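Local coordinates for protein tRNA-splicing ligase RtcB (Thermus thermophilus, PDB 2EPG) that probably joins RNA ends bearing a 2',3'-cyclic phosphate or 3'-phosphate to 5'-hydroxyl ends, using GTP and manganese, at residues Lys157-Leu160 with Trp166-Lys169; Gly248-Gly253 with Phe305-Leu310; His254-Asp259 with Leu294-Ala299. All coordinates share one frame; numbering follows the deposited sequence.

Overall arrangement
All three contacts involve or pack on helix 288-321. Contacts 2 and 3 both join this helix to helix 250-265, their centres about 13 Å apart; contact 3 is nested inside the chain loop that contact 2 closes. Contact 1, a local bend between helices 153-162 and 164-169, packs on the same long helix, its centre about 12 Å from that of contact 2 and about 18 Å from that of contact 3. Contact 2 comes nearest the predicted manganese site, with G248 about 4 Å from the side chain of D106 (nearest atoms). In contact 3, the M297 side chain lies about 8 Å from that of N340, a predicted GMP-binding residue.

Contact 1. Residues Lys157-Leu160 with Trp166-Lys169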
ATOM      1  N   LYS A 157     -17.984  -0.165 -14.078  1.00 41.96           N
ATOM      2  CA  LYS A 157     -18.881   0.080 -12.949  1.00 40.48           C
ATOM      3  C   LYS A 157     -18.890  -1.201 -12.103  1.00 37.64           C
ATOM      4  O   LYS A 157     -18.855  -1.164 -10.869  1.00 35.09           O
ATOM      5  CB  LYS A 157     -20.296   0.354 -13.464  1.00 43.72           C
ATOM      6  CG  LYS A 157     -21.150   1.239 -12.592  1.00 46.65           C
ATOM      7  CD  LYS A 157     -20.861   2.720 -12.831  1.00 48.60           C
ATOM      8  CE  LYS A 157     -21.957   3.590 -12.213  1.00 50.54           C
ATOM      9  NZ  LYS A 157     -21.711   5.058 -12.388  1.00 54.98           N
ATOM     10  N   GLU A 158     -18.959  -2.336 -12.781  1.00 34.60           N
ATOM     11  CA  GLU A 158     -18.934  -3.617 -12.099  1.00 35.05           C
ATOM     12  C   GLU A 158     -17.538  -3.797 -11.473  1.00 32.68           C
ATOM     13  O   GLU A 158     -17.406  -4.338 -10.375  1.00 30.12           O
ATOM     14  CB  GLU A 158     -19.241  -4.739 -13.093  1.00 34.96           C
ATOM     15  CG  GLU A 158     -20.645  -4.636 -13.645  1.00 38.91           C
ATOM     16  CD  GLU A 158     -20.980  -5.743 -14.617  1.00 42.09           C
ATOM     17  OE1 GLU A 158     -20.046  -6.458 -15.042  1.00 43.48           O
ATOM     18  OE2 GLU A 158     -22.177  -5.887 -14.960  1.00 44.25           O
ATOM     19  N   ILE A 159     -16.512  -3.309 -12.163  1.00 30.22           N
ATOM     20  CA  ILE A 159     -15.152  -3.409 -11.653  1.00 32.06           C
ATOM     21  C   ILE A 159     -15.028  -2.676 -10.321  1.00 32.20           C
ATOM     22  O   ILE A 159     -14.419  -3.187  -9.382  1.00 29.46           O
ATOM     23  CB  ILE A 159     -14.125  -2.859 -12.682  1.00 31.39           C
ATOM     24  CG1 ILE A 159     -13.991  -3.859 -13.840  1.00 32.88           C
ATOM     25  CG2 ILE A 159     -12.756  -2.685 -12.045  1.00 30.88           C
ATOM     26  CD1 ILE A 159     -13.031  -3.438 -14.918  1.00 31.76           C
ATOM     27  N   LEU A 160     -15.641  -1.501 -10.218  1.00 32.82           N
ATOM     28  CA  LEU A 160     -15.563  -0.746  -8.976  1.00 32.79           C
ATOM     29  C   LEU A 160     -16.175  -1.486  -7.795  1.00 32.79           C
ATOM     30  O   LEU A 160     -15.796  -1.257  -6.644  1.00 30.22           O
ATOM     31  CB  LEU A 160     -16.242   0.620  -9.120  1.00 31.69           C
ATOM     32  CG  LEU A 160     -15.725   1.570 -10.201  1.00 34.86           C
ATOM     33  CD1 LEU A 160     -16.393   2.942 -10.021  1.00 38.57           C
ATOM     34  CD2 LEU A 160     -14.227   1.705 -10.121  1.00 34.06           C
ATOM     35  N   TRP A 166     -13.116  -9.474 -10.937  1.00 26.68           N
ATOM     36  CA  TRP A 166     -13.931  -9.282 -12.148  1.00 28.12           C
ATOM     37  C   TRP A 166     -13.064  -9.538 -13.371  1.00 28.63           C
ATOM     38  O   TRP A 166     -13.465 -10.255 -14.285  1.00 29.08           O
ATOM     39  CB  TRP A 166     -14.478  -7.846 -12.231  1.00 28.84           C
ATOM     40  CG  TRP A 166     -15.546  -7.624 -13.307  1.00 32.15           C
ATOM     41  CD1 TRP A 166     -16.904  -7.665 -13.138  1.00 32.44           C
ATOM     42  CD2 TRP A 166     -15.329  -7.314 -14.700  1.00 31.52           C
ATOM     43  NE1 TRP A 166     -17.541  -7.399 -14.329  1.00 33.87           N
ATOM     44  CE2 TRP A 166     -16.598  -7.181 -15.302  1.00 33.23           C
ATOM     45  CE3 TRP A 166     -14.184  -7.137 -15.490  1.00 32.26           C
ATOM     46  CZ2 TRP A 166     -16.759  -6.878 -16.663  1.00 34.75           C
ATOM     47  CZ3 TRP A 166     -14.339  -6.837 -16.844  1.00 34.07           C
ATOM     48  CH2 TRP A 166     -15.623  -6.711 -17.417  1.00 34.03           C
ATOM     49  N   LEU A 167     -11.873  -8.946 -13.376  1.00 27.63           N
ATOM     50  CA  LEU A 167     -10.932  -9.095 -14.476  1.00 28.41           C
ATOM     51  C   LEU A 167     -10.402 -10.522 -14.610  1.00 29.90           C
ATOM     52  O   LEU A 167     -10.262 -11.029 -15.717  1.00 30.30           O
ATOM     53  CB  LEU A 167      -9.758  -8.137 -14.294  1.00 26.25           C
ATOM     54  CG  LEU A 167     -10.016  -6.641 -14.510  1.00 26.57           C
ATOM     55  CD1 LEU A 167      -8.773  -5.840 -14.100  1.00 22.82           C
ATOM     56  CD2 LEU A 167     -10.337  -6.395 -15.974  1.00 23.25           C
ATOM     57  N   VAL A 168     -10.095 -11.162 -13.486  1.00 28.79           N
ATOM     58  CA  VAL A 168      -9.586 -12.525 -13.524  1.00 30.74           C
ATOM     59  C   VAL A 168     -10.617 -13.475 -14.138  1.00 31.18           C
ATOM     60  O   VAL A 168     -10.272 -14.330 -14.951  1.00 31.17           O
ATOM     61  CB  VAL A 168      -9.240 -13.034 -12.104  1.00 30.00           C
ATOM     62  CG1 VAL A 168      -8.898 -14.524 -12.153  1.00 26.54           C
ATOM     63  CG2 VAL A 168      -8.086 -12.227 -11.552  1.00 27.02           C
ATOM     64  N   LYS A 169     -11.874 -13.336 -13.721  1.00 32.93           N
ATOM     65  CA  LYS A 169     -12.952 -14.175 -14.236  1.00 33.77           C
ATOM     66  C   LYS A 169     -13.189 -13.972 -15.729  1.00 34.11           C
ATOM     67  O   LYS A 169     -13.814 -14.809 -16.359  1.00 35.15           O
ATOM     68  CB  LYS A 169     -14.242 -13.919 -13.452  1.00 33.94           C
ATOM     69  CG  LYS A 169     -14.165 -14.408 -12.013  1.00 37.06           C
ATOM     70  CD  LYS A 169     -15.251 -13.811 -11.121  1.00 37.06           C
ATOM     71  CE  LYS A 169     -16.643 -14.143 -11.619  1.00 35.13           C
ATOM     72  NZ  LYS A 169     -17.653 -13.679 -10.640  1.00 35.42           N
TER
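The corner between the consecutive helices 153-162 and 164-169 is closed by E158 and I159 against W166 and L167, with only a few residues between the two segments. The indole of W166 is the centre of the contact. Its NE1 donates to E158 OE1 over 2.8 Å, with an N-H...O angle of 150°; the oxygen is met on its anti side, slightly out of the carboxylate plane and also slightly off the indole plane. The carboxylate and ring planes are turned 63° apart. E158 reaches this position with its chain extended beyond CG, while its CB lies 3.4 Å from W166 NE1. I159 comes over one face of the indole at about a right angle: CG1 stands near the CD2-CE3 bond, offset toward the rim, 3.7 Å from W166 CE3, and CD1 continues toward CZ3. W166 turns its ring back toward helix 153-162 because CG lies opposite the backbone N (chi1 -169°). The end of I159 also meets L167, CD1 to CD2 at 4.1 Å, and L167 CD2 sits at the indole edge in its plane. A leucine in place of W166 would probably leave E158 OE1 without its N-H donor and strip I159 CG1 of the flat surface it rests on. Further round, R170 makes a cation-pi contact with the indole, and R154 forms a weak, long ion pair with E158. I159 and L167 both rest on A306 of helix 288-321, while L160 packs on F303 of that helix and on F200 of helix 197-203.

Contact 2. Residues Gly248-Gly253 with Phe305-Leu310; sequences GSRGLG and FANRQL
The carboxamide of N307 and the guanidinium of R308 are the flat groups brought up to G248 from helix 288-321, and no stack forms between the two segments. The N307 amide directs ND2 at the carbonyl O of G248, a weak hydrogen bond of 3.4 Å bent to 135°. Beside it passes the aliphatic part of R250, whose CG lies 4.0 Å from N307 ND2; the two side chains cross at about a right angle, and the R250 guanidinium is turned 49° from the amide plane. The R308 guanidinium approaches the CA of G248 obliquely, NH2 standing 4.4 Å away. With CG opposite its backbone N (chi1 -174°), N307 carries its amide out from the helix toward the G248 carbonyl. The amide has further partners: OD1 accepts from G208 N, its strongest partner, and ND2 also donates to T209 O, so both ends of a buried amide are satisfied. The site is the turn where strand 240-247 passes into helix 250-265, and G248 there lies about 4 Å from the side chain of D106 and about 5 Å from that of H215 (nearest atoms), both predicted ligands of one manganese ion. R308 NH2 hydrogen-bonds to T247 O, just before the turn, and to N108 O, and NH1 forms a salt bridge with D336 OD2. The chain of R250, bent at chi2 and chi3, folds back to bring NE to T209 OG1. S249 OG is hydrogen-bonded to I107 O, which ties the turn to the segment just after D106.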
ATOM      1  N   GLY A 248      -1.724   2.973  -8.169  1.00 30.04           N
ATOM      2  CA  GLY A 248      -2.975   3.012  -7.434  1.00 28.29           C
ATOM      3  C   GLY A 248      -4.270   3.197  -8.201  1.00 28.75           C
ATOM      4  O   GLY A 248      -4.468   2.595  -9.261  1.00 26.43           O
ATOM      5  N   SER A 249      -5.167   4.015  -7.646  1.00 29.31           N
ATOM      6  CA  SER A 249      -6.469   4.260  -8.266  1.00 31.38           C
ATOM      7  C   SER A 249      -6.417   5.378  -9.309  1.00 32.75           C
ATOM      8  O   SER A 249      -7.445   5.788  -9.854  1.00 34.02           O
ATOM      9  CB  SER A 249      -7.529   4.561  -7.195  1.00 30.41           C
ATOM     10  OG  SER A 249      -7.106   5.577  -6.298  1.00 32.23           O
ATOM     11  N   ARG A 250      -5.210   5.852  -9.587  1.00 33.25           N
ATOM     12  CA  ARG A 250      -5.001   6.886 -10.585  1.00 35.61           C
ATOM     13  C   ARG A 250      -5.826   8.160 -10.332  1.00 37.27           C
ATOM     14  O   ARG A 250      -5.878   8.658  -9.209  1.00 38.83           O
ATOM     15  CB  ARG A 250      -5.299   6.280 -11.951  1.00 34.61           C
ATOM     16  CG  ARG A 250      -4.504   5.004 -12.192  1.00 36.15           C
ATOM     17  CD  ARG A 250      -3.034   5.261 -12.572  1.00 37.71           C
ATOM     18  NE  ARG A 250      -2.894   5.585 -13.994  1.00 39.13           N
ATOM     19  CZ  ARG A 250      -2.793   6.820 -14.485  1.00 41.10           C
ATOM     20  NH1 ARG A 250      -2.690   7.006 -15.797  1.00 38.00           N
ATOM     21  NH2 ARG A 250      -2.759   7.868 -13.664  1.00 40.00           N
ATOM     22  N   GLY A 251      -6.463   8.705 -11.359  1.00 37.12           N
ATOM     23  CA  GLY A 251      -7.225   9.925 -11.127  1.00 37.58           C
ATOM     24  C   GLY A 251      -8.520   9.759 -10.348  1.00 37.77           C
ATOM     25  O   GLY A 251      -9.000  10.696  -9.702  1.00 35.34           O
ATOM     26  N   LEU A 252      -9.087   8.558 -10.411  1.00 36.79           N
ATOM     27  CA  LEU A 252     -10.338   8.259  -9.742  1.00 34.65           C
ATOM     28  C   LEU A 252     -10.240   8.391  -8.216  1.00 35.26           C
ATOM     29  O   LEU A 252     -11.073   9.057  -7.580  1.00 33.57           O
ATOM     30  CB  LEU A 252     -10.774   6.859 -10.163  1.00 35.31           C
ATOM     31  CG  LEU A 252     -12.208   6.384  -9.995  1.00 34.92           C
ATOM     32  CD1 LEU A 252     -12.471   5.275 -10.998  1.00 32.92           C
ATOM     33  CD2 LEU A 252     -12.427   5.913  -8.580  1.00 36.44           C
ATOM     34  N   GLY A 253      -9.211   7.785  -7.629  1.00 33.93           N
ATOM     35  CA  GLY A 253      -9.055   7.857  -6.188  1.00 31.73           C
ATOM     36  C   GLY A 253      -8.729   9.252  -5.700  1.00 33.59           C
ATOM     37  O   GLY A 253      -9.213   9.698  -4.658  1.00 32.71           O
ATOM     38  N   PHE A 305      -7.103  -2.121  -7.248  1.00 22.82           N
ATOM     39  CA  PHE A 305      -6.782  -3.544  -7.263  1.00 22.70           C
ATOM     40  C   PHE A 305      -6.845  -4.074  -8.703  1.00 22.56           C
ATOM     41  O   PHE A 305      -5.976  -4.822  -9.132  1.00 22.76           O
ATOM     42  CB  PHE A 305      -7.764  -4.335  -6.386  1.00 20.43           C
ATOM     43  CG  PHE A 305      -7.399  -4.358  -4.916  1.00 24.50           C
ATOM     44  CD1 PHE A 305      -8.372  -4.140  -3.945  1.00 22.47           C
ATOM     45  CD2 PHE A 305      -6.092  -4.625  -4.505  1.00 23.44           C
ATOM     46  CE1 PHE A 305      -8.059  -4.184  -2.593  1.00 24.82           C
ATOM     47  CE2 PHE A 305      -5.765  -4.672  -3.158  1.00 24.27           C
ATOM     48  CZ  PHE A 305      -6.752  -4.450  -2.195  1.00 26.25           C
ATOM     49  N   ALA A 306      -7.874  -3.671  -9.449  1.00 24.95           N
ATOM     50  CA  ALA A 306      -8.070  -4.118 -10.833  1.00 21.95           C
ATOM     51  C   ALA A 306      -6.983  -3.605 -11.739  1.00 22.92           C
ATOM     52  O   ALA A 306      -6.536  -4.296 -12.655  1.00 22.80           O
ATOM     53  CB  ALA A 306      -9.428  -3.656 -11.345  1.00 22.87           C
ATOM     54  N   ASN A 307      -6.565  -2.377 -11.489  1.00 25.16           N
ATOM     55  CA  ASN A 307      -5.515  -1.767 -12.282  1.00 25.25           C
ATOM     56  C   ASN A 307      -4.215  -2.578 -12.185  1.00 26.63           C
ATOM     57  O   ASN A 307      -3.534  -2.802 -13.193  1.00 26.01           O
ATOM     58  CB  ASN A 307      -5.269  -0.331 -11.804  1.00 25.79           C
ATOM     59  CG  ASN A 307      -4.286   0.401 -12.686  1.00 27.89           C
ATOM     60  OD1 ASN A 307      -4.369   0.316 -13.907  1.00 31.52           O
ATOM     61  ND2 ASN A 307      -3.357   1.132 -12.079  1.00 29.70           N
ATOM     62  N   ARG A 308      -3.859  -2.999 -10.971  1.00 25.64           N
ATOM     63  CA  ARG A 308      -2.639  -3.775 -10.798  1.00 25.99           C
ATOM     64  C   ARG A 308      -2.830  -5.161 -11.418  1.00 25.48           C
ATOM     65  O   ARG A 308      -1.904  -5.721 -12.006  1.00 25.76           O
ATOM     66  CB  ARG A 308      -2.271  -3.877  -9.310  1.00 25.52           C
ATOM     67  CG  ARG A 308      -1.794  -2.541  -8.713  1.00 25.35           C
ATOM     68  CD  ARG A 308      -1.044  -2.711  -7.384  1.00 24.34           C
ATOM     69  NE  ARG A 308      -1.896  -3.112  -6.262  1.00 25.26           N
ATOM     70  CZ  ARG A 308      -2.509  -2.269  -5.435  1.00 24.13           C
ATOM     71  NH1 ARG A 308      -3.249  -2.741  -4.449  1.00 25.06           N
ATOM     72  NH2 ARG A 308      -2.389  -0.955  -5.590  1.00 26.35           N
ATOM     73  N   GLN A 309      -4.033  -5.712 -11.293  1.00 24.22           N
ATOM     74  CA  GLN A 309      -4.309  -7.011 -11.869  1.00 24.68           C
ATOM     75  C   GLN A 309      -4.122  -6.938 -13.387  1.00 26.17           C
ATOM     76  O   GLN A 309      -3.505  -7.828 -13.975  1.00 27.61           O
ATOM     77  CB  GLN A 309      -5.742  -7.454 -11.540  1.00 22.01           C
ATOM     78  CG  GLN A 309      -6.152  -8.778 -12.194  1.00 24.49           C
ATOM     79  CD  GLN A 309      -5.314  -9.977 -11.710  1.00 26.26           C
ATOM     80  OE1 GLN A 309      -5.072 -10.140 -10.512  1.00 24.98           O
ATOM     81  NE2 GLN A 309      -4.893 -10.821 -12.641  1.00 23.18           N
ATOM     82  N   LEU A 310      -4.619  -5.866 -14.011  1.00 26.52           N
ATOM     83  CA  LEU A 310      -4.509  -5.713 -15.466  1.00 26.55           C
ATOM     84  C   LEU A 310      -3.060  -5.589 -15.878  1.00 26.14           C
ATOM     85  O   LEU A 310      -2.624  -6.200 -16.844  1.00 28.45           O
ATOM     86  CB  LEU A 310      -5.265  -4.465 -15.967  1.00 28.26           C
ATOM     87  CG  LEU A 310      -6.221  -4.618 -17.167  1.00 31.01           C
ATOM     88  CD1 LEU A 310      -6.476  -3.249 -17.819  1.00 26.14           C
ATOM     89  CD2 LEU A 310      -5.660  -5.596 -18.192  1.00 29.29           C
TER

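Contact 3. Residues His254-Asp259 with Leu294-Ala299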
ATOM      1  N   HIS A 254      -7.896   9.949  -6.455  1.00 32.65           N
ATOM      2  CA  HIS A 254      -7.513  11.302  -6.094  1.00 36.50           C
ATOM      3  C   HIS A 254      -8.774  12.182  -6.046  1.00 35.21           C
ATOM      4  O   HIS A 254      -8.985  12.932  -5.091  1.00 35.24           O
ATOM      5  CB  HIS A 254      -6.529  11.843  -7.135  1.00 40.90           C
ATOM      6  CG  HIS A 254      -5.885  13.133  -6.748  1.00 45.66           C
ATOM      7  ND1 HIS A 254      -4.678  13.191  -6.085  1.00 49.62           N
ATOM      8  CD2 HIS A 254      -6.270  14.416  -6.944  1.00 48.74           C
ATOM      9  CE1 HIS A 254      -4.344  14.456  -5.893  1.00 49.99           C
ATOM     10  NE2 HIS A 254      -5.294  15.219  -6.404  1.00 50.16           N
ATOM     11  N   GLN A 255      -9.611  12.075  -7.075  1.00 34.37           N
ATOM     12  CA  GLN A 255     -10.835  12.872  -7.154  1.00 35.16           C
ATOM     13  C   GLN A 255     -11.779  12.553  -6.002  1.00 34.59           C
ATOM     14  O   GLN A 255     -12.332  13.455  -5.393  1.00 35.38           O
ATOM     15  CB  GLN A 255     -11.550  12.635  -8.492  1.00 35.85           C
ATOM     16  CG  GLN A 255     -12.662  13.646  -8.799  1.00 36.44           C
ATOM     17  CD  GLN A 255     -12.154  15.072  -8.780  1.00 34.80           C
ATOM     18  OE1 GLN A 255     -11.224  15.408  -9.497  1.00 38.73           O
ATOM     19  NE2 GLN A 255     -12.756  15.913  -7.950  1.00 35.07           N
ATOM     20  N   VAL A 256     -11.964  11.268  -5.705  1.00 35.31           N
ATOM     21  CA  VAL A 256     -12.827  10.859  -4.601  1.00 32.41           C
ATOM     22  C   VAL A 256     -12.369  11.485  -3.281  1.00 33.12           C
ATOM     23  O   VAL A 256     -13.189  11.872  -2.438  1.00 34.46           O
ATOM     24  CB  VAL A 256     -12.852   9.313  -4.451  1.00 32.47           C
ATOM     25  CG1 VAL A 256     -13.500   8.922  -3.116  1.00 29.99           C
ATOM     26  CG2 VAL A 256     -13.627   8.702  -5.593  1.00 29.87           C
ATOM     27  N   CYS A 257     -11.061  11.596  -3.095  1.00 32.43           N
ATOM     28  CA  CYS A 257     -10.551  12.187  -1.867  1.00 35.14           C
ATOM     29  C   CYS A 257     -10.930  13.663  -1.834  1.00 34.40           C
ATOM     30  O   CYS A 257     -11.403  14.176  -0.818  1.00 34.57           O
ATOM     31  CB  CYS A 257      -9.025  12.028  -1.779  1.00 35.00           C
ATOM     32  SG  CYS A 257      -8.266  12.697  -0.248  1.00 40.92           S
ATOM     33  N   GLN A 258     -10.728  14.335  -2.962  1.00 36.20           N
ATOM     34  CA  GLN A 258     -11.038  15.759  -3.095  1.00 37.50           C
ATOM     35  C   GLN A 258     -12.522  16.034  -2.895  1.00 35.22           C
ATOM     36  O   GLN A 258     -12.896  16.940  -2.160  1.00 35.04           O
ATOM     37  CB  GLN A 258     -10.615  16.260  -4.476  1.00 39.01           C
ATOM     38  CG  GLN A 258     -10.999  17.702  -4.749  1.00 45.54           C
ATOM     39  CD  GLN A 258     -10.162  18.694  -3.961  1.00 48.44           C
ATOM     40  OE1 GLN A 258      -8.960  18.831  -4.201  1.00 53.27           O
ATOM     41  NE2 GLN A 258     -10.791  19.388  -3.012  1.00 49.96           N
ATOM     42  N   ASP A 259     -13.361  15.242  -3.553  1.00 35.40           N
ATOM     43  CA  ASP A 259     -14.812  15.387  -3.459  1.00 34.02           C
ATOM     44  C   ASP A 259     -15.289  15.321  -2.016  1.00 35.25           C
ATOM     45  O   ASP A 259     -16.120  16.123  -1.592  1.00 35.59           O
ATOM     46  CB  ASP A 259     -15.520  14.279  -4.244  1.00 34.39           C
ATOM     47  CG  ASP A 259     -15.318  14.384  -5.750  1.00 35.51           C
ATOM     48  OD1 ASP A 259     -15.616  13.393  -6.450  1.00 35.01           O
ATOM     49  OD2 ASP A 259     -14.878  15.448  -6.237  1.00 36.52           O
ATOM     50  N   LEU A 294     -16.820   6.181   2.594  1.00 27.69           N
ATOM     51  CA  LEU A 294     -16.310   4.827   2.775  1.00 28.66           C
ATOM     52  C   LEU A 294     -16.700   3.970   1.584  1.00 28.78           C
ATOM     53  O   LEU A 294     -15.893   3.177   1.099  1.00 27.65           O
ATOM     54  CB  LEU A 294     -16.830   4.216   4.084  1.00 26.15           C
ATOM     55  CG  LEU A 294     -16.054   4.653   5.338  1.00 28.42           C
ATOM     56  CD1 LEU A 294     -16.804   4.240   6.602  1.00 27.41           C
ATOM     57  CD2 LEU A 294     -14.658   4.028   5.315  1.00 25.93           C
ATOM     58  N   GLN A 295     -17.929   4.143   1.091  1.00 28.36           N
ATOM     59  CA  GLN A 295     -18.374   3.370  -0.063  1.00 27.74           C
ATOM     60  C   GLN A 295     -17.649   3.763  -1.334  1.00 25.30           C
ATOM     61  O   GLN A 295     -17.338   2.914  -2.159  1.00 27.53           O
ATOM     62  CB  GLN A 295     -19.881   3.526  -0.258  1.00 29.26           C
ATOM     63  CG  GLN A 295     -20.698   2.768   0.748  1.00 32.68           C
ATOM     64  CD  GLN A 295     -22.142   3.241   0.775  1.00 35.57           C
ATOM     65  OE1 GLN A 295     -22.735   3.519  -0.267  1.00 38.37           O
ATOM     66  NE2 GLN A 295     -22.714   3.319   1.963  1.00 36.23           N
ATOM     67  N   ALA A 296     -17.388   5.054  -1.500  1.00 27.16           N
ATOM     68  CA  ALA A 296     -16.683   5.565  -2.680  1.00 26.71           C
ATOM     69  C   ALA A 296     -15.181   5.227  -2.608  1.00 26.51           C
ATOM     70  O   ALA A 296     -14.518   4.972  -3.620  1.00 23.01           O
ATOM     71  CB  ALA A 296     -16.880   7.088  -2.774  1.00 26.07           C
HETATM   72  N   MSE A 297     -14.646   5.250  -1.395  1.00 26.99           N
HETATM   73  CA  MSE A 297     -13.234   4.932  -1.184  1.00 30.01           C
HETATM   74  C   MSE A 297     -13.017   3.459  -1.524  1.00 26.35           C
HETATM   75  O   MSE A 297     -12.040   3.099  -2.160  1.00 26.65           O
HETATM   76  CB  MSE A 297     -12.853   5.214   0.273  1.00 30.53           C
HETATM   77  CG  MSE A 297     -11.392   5.032   0.582  1.00 40.20           C
HETATM   78 SE   MSE A 297     -11.230   3.869   2.141  1.00 54.14          SE
HETATM   79  CE  MSE A 297     -11.519   5.165   3.514  1.00 50.68           C
ATOM     80  N   ALA A 298     -13.954   2.617  -1.106  1.00 27.22           N
ATOM     81  CA  ALA A 298     -13.866   1.196  -1.393  1.00 28.18           C
ATOM     82  C   ALA A 298     -13.907   0.962  -2.900  1.00 27.63           C
ATOM     83  O   ALA A 298     -13.222   0.075  -3.411  1.00 28.15           O
ATOM     84  CB  ALA A 298     -15.025   0.443  -0.716  1.00 27.06           C
ATOM     85  N   ALA A 299     -14.726   1.746  -3.599  1.00 26.44           N
ATOM     86  CA  ALA A 299     -14.846   1.618  -5.052  1.00 27.02           C
ATOM     87  C   ALA A 299     -13.511   2.017  -5.681  1.00 24.89           C
ATOM     88  O   ALA A 299     -13.019   1.367  -6.598  1.00 25.52           O
ATOM     89  CB  ALA A 299     -15.984   2.518  -5.579  1.00 26.78           C
TER
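V256 on helix 250-265 and A296 on helix 288-321 form the apolar part of this helix-to-helix contact, and it is small: 90 Å² is buried over both segments. The CG1 methyl of V256 meets the CB methyl of A296 at 3.9 Å, and the same methyl lies 4.1 Å from the carbonyl carbon of A296 and 4.2 Å from the backbone N of M297. One branch of the valine therefore does all the touching. It sits opposite the backbone N of V256 (chi1 167°), which lays it against the A296 backbone as well as its methyl. The small alanine lets the backbones come near each other, the CA atoms of V256 and A296 being 6.8 Å apart. M297, a selenomethionine here, offers its backbone to V256, while the end of its side chain leads away.

No hydrogen bond crosses between the two segments; the polar bonds stay on each helix or go to other parts of the fold. On helix 250-265, Q255 NE2 donates to D259 OD2, one turn on, over 2.8 Å and nearly straight at 166°. The acceptor lies in the amide plane of Q255, but the N-H comes down on the carboxylate from above its plane. The other oxygen of D259, OD1, is hydrogen-bonded to S196 OG, so both carboxylate oxygens are held. Q295 OE1 makes a weak hydrogen bond to N191 ND2.

Helix 197-203 also touches here, its A199 meeting both Q255 and V256, while L294 reaches F344 on strand 332-347 and M297 reaches N341 and A342 on the same strand and V103 in a loop.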